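Local coordinates for protein glucuronan lyase A (Trichoderma reesei, PDB 2ZZJ) that probably cleaves beta-1,4-linked polyglucuronic acid (glucuronan) within the chain, as an endo-acting, calcium-binding polysaccharide lyase of family 20, at residues R60-G65 and I158-D163; D105-T110 and S191-R196. One frame throughout, in Å; residues are numbered along the deposited sequence.

Contact 1: R60-G65 and I158-D163; sequences RGYQRG and IKWASD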
loop_
_atom_site.group_PDB
_atom_site.type_symbol
_atom_site.label_atom_id
_atom_site.label_comp_id
_atom_site.label_asym_id
_atom_site.label_seq_id
_atom_site.Cartn_x
_atom_site.Cartn_y
_atom_site.Cartn_z
ATOM N N ARG A 60 -8.913 -10.353 0.816
ATOM C CA ARG A 60 -9.829 -9.918 1.862
ATOM C C ARG A 60 -9.229 -8.771 2.680
ATOM O O ARG A 60 -8.846 -8.946 3.840
ATOM C CB ARG A 60 -10.287 -11.115 2.734
ATOM C CG ARG A 60 -11.115 -12.180 1.925
ATOM C CD ARG A 60 -11.806 -13.285 2.788
ATOM N NE ARG A 60 -12.199 -14.465 1.989
ATOM C CZ ARG A 60 -13.425 -14.665 1.479
ATOM N NH1 ARG A 60 -14.396 -13.763 1.666
ATOM N NH2 ARG A 60 -13.694 -15.768 0.773
ATOM N N GLY A 61 -9.130 -7.593 2.063
ATOM C CA GLY A 61 -8.566 -6.417 2.728
ATOM C C GLY A 61 -9.522 -5.757 3.688
ATOM O O GLY A 61 -9.273 -5.701 4.883
ATOM N N TYR A 62 -10.626 -5.204 3.176
ATOM C CA TYR A 62 -11.667 -4.711 4.061
ATOM C C TYR A 62 -12.996 -4.643 3.327
ATOM O O TYR A 62 -13.026 -4.772 2.097
ATOM C CB TYR A 62 -11.323 -3.350 4.651
ATOM C CG TYR A 62 -11.422 -2.160 3.717
ATOM C CD1 TYR A 62 -10.284 -1.643 3.091
ATOM C CD2 TYR A 62 -12.629 -1.506 3.517
ATOM C CE1 TYR A 62 -10.369 -0.527 2.240
ATOM C CE2 TYR A 62 -12.725 -0.381 2.659
ATOM C CZ TYR A 62 -11.598 0.100 2.022
ATOM O OH TYR A 62 -11.673 1.206 1.166
ATOM N N GLN A 63 -14.047 -4.449 4.121
ATOM C CA GLN A 63 -15.378 -4.065 3.651
ATOM C C GLN A 63 -15.861 -2.982 4.589
ATOM O O GLN A 63 -15.596 -3.036 5.781
ATOM C CB GLN A 63 -16.292 -5.280 3.745
ATOM C CG GLN A 63 -17.641 -5.105 3.124
ATOM C CD GLN A 63 -18.399 -6.419 3.065
ATOM O OE1 GLN A 63 -17.895 -7.477 3.480
ATOM N NE2 GLN A 63 -19.600 -6.367 2.531
ATOM N N ARG A 64 -16.534 -1.959 4.059
ATOM C CA ARG A 64 -17.076 -0.884 4.877
ATOM C C ARG A 64 -17.904 -1.424 6.054
ATOM O O ARG A 64 -18.552 -2.455 5.931
ATOM C CB ARG A 64 -17.904 0.006 3.966
ATOM C CG ARG A 64 -18.929 0.842 4.598
ATOM C CD ARG A 64 -20.157 0.650 3.745
ATOM N NE ARG A 64 -20.876 1.880 3.527
ATOM C CZ ARG A 64 -22.003 1.969 2.829
ATOM N NH1 ARG A 64 -22.547 0.899 2.268
ATOM N NH2 ARG A 64 -22.572 3.148 2.701
ATOM N N GLY A 65 -17.826 -0.758 7.196
ATOM C CA GLY A 65 -18.533 -1.192 8.404
ATOM C C GLY A 65 -17.745 -2.054 9.370
ATOM O O GLY A 65 -18.330 -2.686 10.264
ATOM N N ILE A 158 -7.685 1.360 11.095
ATOM C CA ILE A 158 -8.644 2.085 10.293
ATOM C C ILE A 158 -10.036 1.556 10.576
ATOM O O ILE A 158 -10.266 0.351 10.438
ATOM C CB ILE A 158 -8.336 2.022 8.764
ATOM C CG1 ILE A 158 -6.925 2.569 8.472
ATOM C CG2 ILE A 158 -9.357 2.880 7.963
ATOM C CD1 ILE A 158 -6.458 2.413 7.049
ATOM N N LYS A 159 -10.972 2.452 10.912
ATOM C CA LYS A 159 -12.389 2.063 10.895
ATOM C C LYS A 159 -12.955 2.529 9.559
ATOM O O LYS A 159 -12.989 3.738 9.281
ATOM C CB LYS A 159 -13.144 2.690 12.058
ATOM C CG LYS A 159 -14.638 2.420 12.047
ATOM C CD LYS A 159 -15.296 3.191 13.200
ATOM C CE LYS A 159 -16.830 3.108 13.145
ATOM N NZ LYS A 159 -17.318 1.696 13.211
ATOM N N TRP A 160 -13.340 1.563 8.733
ATOM C CA TRP A 160 -13.802 1.802 7.365
ATOM C C TRP A 160 -15.285 2.206 7.422
ATOM O O TRP A 160 -16.138 1.377 7.726
ATOM C CB TRP A 160 -13.613 0.549 6.524
ATOM C CG TRP A 160 -12.143 0.103 6.432
ATOM C CD1 TRP A 160 -11.563 -0.981 7.042
ATOM C CD2 TRP A 160 -11.095 0.760 5.693
ATOM N NE1 TRP A 160 -10.208 -1.041 6.727
ATOM C CE2 TRP A 160 -9.899 0.007 5.898
ATOM C CE3 TRP A 160 -11.044 1.920 4.895
ATOM C CZ2 TRP A 160 -8.679 0.361 5.304
ATOM C CZ3 TRP A 160 -9.824 2.281 4.299
ATOM C CH2 TRP A 160 -8.660 1.512 4.513
ATOM N N ALA A 161 -15.540 3.484 7.164
ATOM C CA ALA A 161 -16.893 4.061 7.201
ATOM C C ALA A 161 -17.051 5.109 6.099
ATOM O O ALA A 161 -16.087 5.808 5.751
ATOM C CB ALA A 161 -17.160 4.699 8.571
ATOM N N SER A 162 -18.265 5.220 5.550
ATOM C CA SER A 162 -18.574 6.314 4.607
ATOM C C SER A 162 -19.266 7.497 5.289
ATOM O O SER A 162 -19.369 8.561 4.703
ATOM C CB SER A 162 -19.374 5.809 3.418
ATOM O OG SER A 162 -20.588 5.217 3.833
ATOM N N ASP A 163 -19.723 7.275 6.527
ATOM C CA ASP A 163 -20.087 8.299 7.514
ATOM C C ASP A 163 -18.894 9.104 7.948
ATOM O O ASP A 163 -17.765 8.663 7.774
ATOM C CB ASP A 163 -20.463 7.599 8.818
ATOM C CG ASP A 163 -21.820 6.997 8.796
ATOM O OD1 ASP A 163 -22.448 7.036 9.874
ATOM O OD2 ASP A 163 -22.254 6.468 7.738
#

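Contact 2: D105-T110 and S191-R196; sequences DWMPST and SVFQFR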
loop_
_atom_site.group_PDB
_atom_site.type_symbol
_atom_site.label_atom_id
_atom_site.label_comp_id
_atom_site.label_asym_id
_atom_site.label_seq_id
_atom_site.Cartn_x
_atom_site.Cartn_y
_atom_site.Cartn_z
ATOM N N ASP A 105 -13.033 0.204 -13.822
ATOM C CA ASP A 105 -13.846 0.093 -12.615
ATOM C C ASP A 105 -13.043 -0.263 -11.372
ATOM O O ASP A 105 -13.626 -0.426 -10.296
ATOM C CB ASP A 105 -15.043 -0.858 -12.802
ATOM C CG ASP A 105 -16.212 -0.217 -13.579
ATOM O OD1 ASP A 105 -16.789 -0.945 -14.417
ATOM O OD2 ASP A 105 -16.567 0.974 -13.348
ATOM N N TRP A 106 -11.723 -0.354 -11.526
ATOM C CA TRP A 106 -10.827 -0.543 -10.376
ATOM C C TRP A 106 -10.647 0.786 -9.698
ATOM O O TRP A 106 -10.309 1.770 -10.364
ATOM C CB TRP A 106 -9.471 -1.042 -10.831
ATOM C CG TRP A 106 -9.483 -2.432 -11.273
ATOM C CD1 TRP A 106 -9.706 -2.887 -12.546
ATOM C CD2 TRP A 106 -9.275 -3.593 -10.461
ATOM N NE1 TRP A 106 -9.650 -4.264 -12.575
ATOM C CE2 TRP A 106 -9.380 -4.723 -11.311
ATOM C CE3 TRP A 106 -9.020 -3.794 -9.092
ATOM C CZ2 TRP A 106 -9.226 -6.033 -10.839
ATOM C CZ3 TRP A 106 -8.860 -5.089 -8.629
ATOM C CH2 TRP A 106 -8.966 -6.196 -9.501
ATOM N N MET A 107 -10.891 0.837 -8.392
ATOM C CA MET A 107 -10.682 2.056 -7.640
ATOM C C MET A 107 -9.803 1.776 -6.435
ATOM O O MET A 107 -10.236 1.080 -5.506
ATOM C CB MET A 107 -11.992 2.656 -7.149
ATOM C CG MET A 107 -11.875 4.086 -6.759
ATOM S SD MET A 107 -13.025 4.605 -5.522
ATOM C CE MET A 107 -12.290 3.949 -4.005
ATOM N N PRO A 108 -8.570 2.305 -6.445
ATOM C CA PRO A 108 -7.825 2.260 -5.172
ATOM C C PRO A 108 -8.420 3.231 -4.183
ATOM O O PRO A 108 -8.821 4.352 -4.556
ATOM C CB PRO A 108 -6.403 2.714 -5.558
ATOM C CG PRO A 108 -6.561 3.506 -6.873
ATOM C CD PRO A 108 -7.806 2.917 -7.555
ATOM N N SER A 109 -8.476 2.836 -2.920
ATOM C CA SER A 109 -8.871 3.778 -1.890
ATOM C C SER A 109 -7.643 4.304 -1.155
ATOM O O SER A 109 -6.949 5.234 -1.624
ATOM C CB SER A 109 -9.904 3.163 -0.927
ATOM O OG SER A 109 -9.467 1.943 -0.334
ATOM N N THR A 110 -7.376 3.730 0.009
ATOM C CA THR A 110 -6.208 4.151 0.758
ATOM C C THR A 110 -4.960 3.607 0.056
ATOM O O THR A 110 -4.936 2.454 -0.402
ATOM C CB THR A 110 -6.291 3.741 2.247
ATOM O OG1 THR A 110 -7.107 4.699 2.965
ATOM C CG2 THR A 110 -4.928 3.700 2.907
ATOM N N SER A 191 -18.317 -2.973 -1.460
ATOM C CA SER A 191 -17.275 -3.690 -2.204
ATOM C C SER A 191 -16.257 -4.247 -1.186
ATOM O O SER A 191 -16.060 -3.657 -0.136
ATOM C CB SER A 191 -16.535 -2.735 -3.166
ATOM O OG SER A 191 -17.391 -1.740 -3.752
ATOM N N VAL A 192 -15.641 -5.374 -1.510
ATOM C CA VAL A 192 -14.533 -5.900 -0.712
ATOM C C VAL A 192 -13.239 -5.447 -1.400
ATOM O O VAL A 192 -13.009 -5.759 -2.557
ATOM C CB VAL A 192 -14.595 -7.433 -0.563
ATOM C CG1 VAL A 192 -13.359 -7.958 0.185
ATOM C CG2 VAL A 192 -15.876 -7.842 0.177
ATOM N N PHE A 193 -12.443 -4.668 -0.676
ATOM C CA PHE A 193 -11.175 -4.120 -1.197
ATOM C C PHE A 193 -10.049 -5.080 -0.865
ATOM O O PHE A 193 -9.970 -5.570 0.281
ATOM C CB PHE A 193 -10.889 -2.819 -0.498
ATOM C CG PHE A 193 -11.656 -1.637 -1.048
ATOM C CD1 PHE A 193 -11.034 -0.752 -1.932
ATOM C CD2 PHE A 193 -12.997 -1.397 -0.673
ATOM C CE1 PHE A 193 -11.723 0.364 -2.429
ATOM C CE2 PHE A 193 -13.703 -0.272 -1.157
ATOM C CZ PHE A 193 -13.080 0.598 -2.040
ATOM N N GLN A 194 -9.176 -5.332 -1.837
ATOM C CA GLN A 194 -7.971 -6.124 -1.614
ATOM C C GLN A 194 -6.982 -5.282 -0.821
ATOM O O GLN A 194 -7.034 -4.057 -0.861
ATOM C CB GLN A 194 -7.308 -6.487 -2.931
ATOM C CG GLN A 194 -8.222 -7.085 -3.985
ATOM C CD GLN A 194 -7.488 -7.314 -5.253
ATOM O OE1 GLN A 194 -6.482 -6.656 -5.532
ATOM N NE2 GLN A 194 -7.979 -8.254 -6.062
ATOM N N PHE A 195 -6.091 -5.953 -0.092
ATOM C CA PHE A 195 -4.960 -5.279 0.543
ATOM C C PHE A 195 -3.746 -5.795 -0.209
ATOM O O PHE A 195 -3.472 -7.009 -0.217
ATOM C CB PHE A 195 -4.896 -5.655 2.016
ATOM C CG PHE A 195 -3.685 -5.119 2.726
ATOM C CD1 PHE A 195 -3.245 -3.807 2.503
ATOM C CD2 PHE A 195 -2.973 -5.942 3.611
ATOM C CE1 PHE A 195 -2.113 -3.284 3.179
ATOM C CE2 PHE A 195 -1.816 -5.431 4.302
ATOM C CZ PHE A 195 -1.398 -4.121 4.079
ATOM N N ARG A 196 -3.044 -4.889 -0.884
ATOM C CA ARG A 196 -1.850 -5.263 -1.619
ATOM C C ARG A 196 -0.616 -4.624 -0.992
ATOM O O ARG A 196 -0.657 -3.443 -0.556
ATOM C CB ARG A 196 -1.925 -4.782 -3.058
ATOM C CG ARG A 196 -3.147 -5.281 -3.814
ATOM C CD ARG A 196 -2.978 -4.868 -5.233
ATOM N NE ARG A 196 -4.123 -5.272 -6.041
ATOM C CZ ARG A 196 -4.297 -4.874 -7.297
ATOM N NH1 ARG A 196 -3.396 -4.069 -7.886
ATOM N NH2 ARG A 196 -5.382 -5.270 -7.951
#

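Contact 1: R60-G65 and I158-D163
Tyr62 and Trp160 lie flat on each other. The phenol ring and the six-membered ring of the indole have centroids 3.5 Å apart and planes only 4° from parallel. CB of Tyr62 sits over the five-membered ring, 3.6 Å from its centroid, in a CH-pi contact. The tyrosine reaches this place because its CG stands between the backbone N and the carbonyl carbon (chi1 74°). CG2 of Ile158 covers the other face of the indole. Beside the stack, Gly65 N gives a nearly straight hydrogen bond of 2.8 Å to Trp160 O. Gly65 has a positive phi (94°), and a side chain there would press on the preceding carbonyl. Farther out, Arg64 bends its chain and points NH2 at Ser162 OG, 3.1 Å away and near the guanidinium plane. Its NE adds a weak bond to the same oxygen. Asp190 takes NH1 in a salt bridge. In the second shell, Tyr70 OH accepts the Trp160 NE1 proton, Thr186 holds Tyr62 OH, and Phe193 stacks on Tyr62. Gly61 and Tyr62 together face Phe193, a classic beta bulge in strand 53-63. Such aromatic packing between two antiparallel sheets suits the beta-jelly roll.

Contact 2: D105-T110 and S191-R196
Phe193 meets Met107 and Ser109 in the buried, tightly packed part of this contact. Its CE1 lies 3.5 Å from Met107 O and 3.5 Å from Ser109 OG, both oblique to the ring. Met107 comes in at the ring edge, in plane, with its CE 4.0 Å from CE1 of Phe193. The methionine chain turns at its last torsion (chi3 78°), which carries CE to that edge. Ser109 OG is hydrogen-bonded to Tyr62 OH. Toward the more open side the packing is looser: Trp106 and Gln194 are partly exposed, though Arg196 is buried. There Trp106 CZ3 approaches Arg196 NH2 at 3.5 Å, with ring and guanidinium planes 59° apart. Gln194 NE2 lies near the indole edge, 4.1 Å from Trp106 CH2. Gln194 OE1 takes two bonds from Arg196: NE at 2.8 Å, almost in line with the carbonyl bond, and NH2 at 3.0 Å. OE1 lies close to the guanidinium plane, and the NE bond is the straighter of the two. Glu55 forms a salt bridge with NH1. A leucine in place of Gln194 would probably leave NE and NH2 of Arg196 without this acceptor and its guanidinium less fixed beside Trp106. No hydrogen bond joins the two segments, so their contact rests on packing.

From the N terminus, the chain first runs through 60-65, at the end of strand 53-63, and then 105-110. Contact 1 closes when 158-163 returns to 60-65, a loop rich in strand. Contact 2 closes later, when 191-196 comes back to 105-110. The two loops cross, since their segments alternate along the chain. Contact 1 ties together the two antiparallel sheets, through strands 53-63 and 152-160. Contact 2 stays within one of them, between strands 106-115 and 192-197, with strand 86-95 pairing with both. Strands 53-63 and 192-197 are neighbours there, and the contacts meet where Tyr62 O lies 2.8 Å from Phe193 N, a probable hydrogen bond.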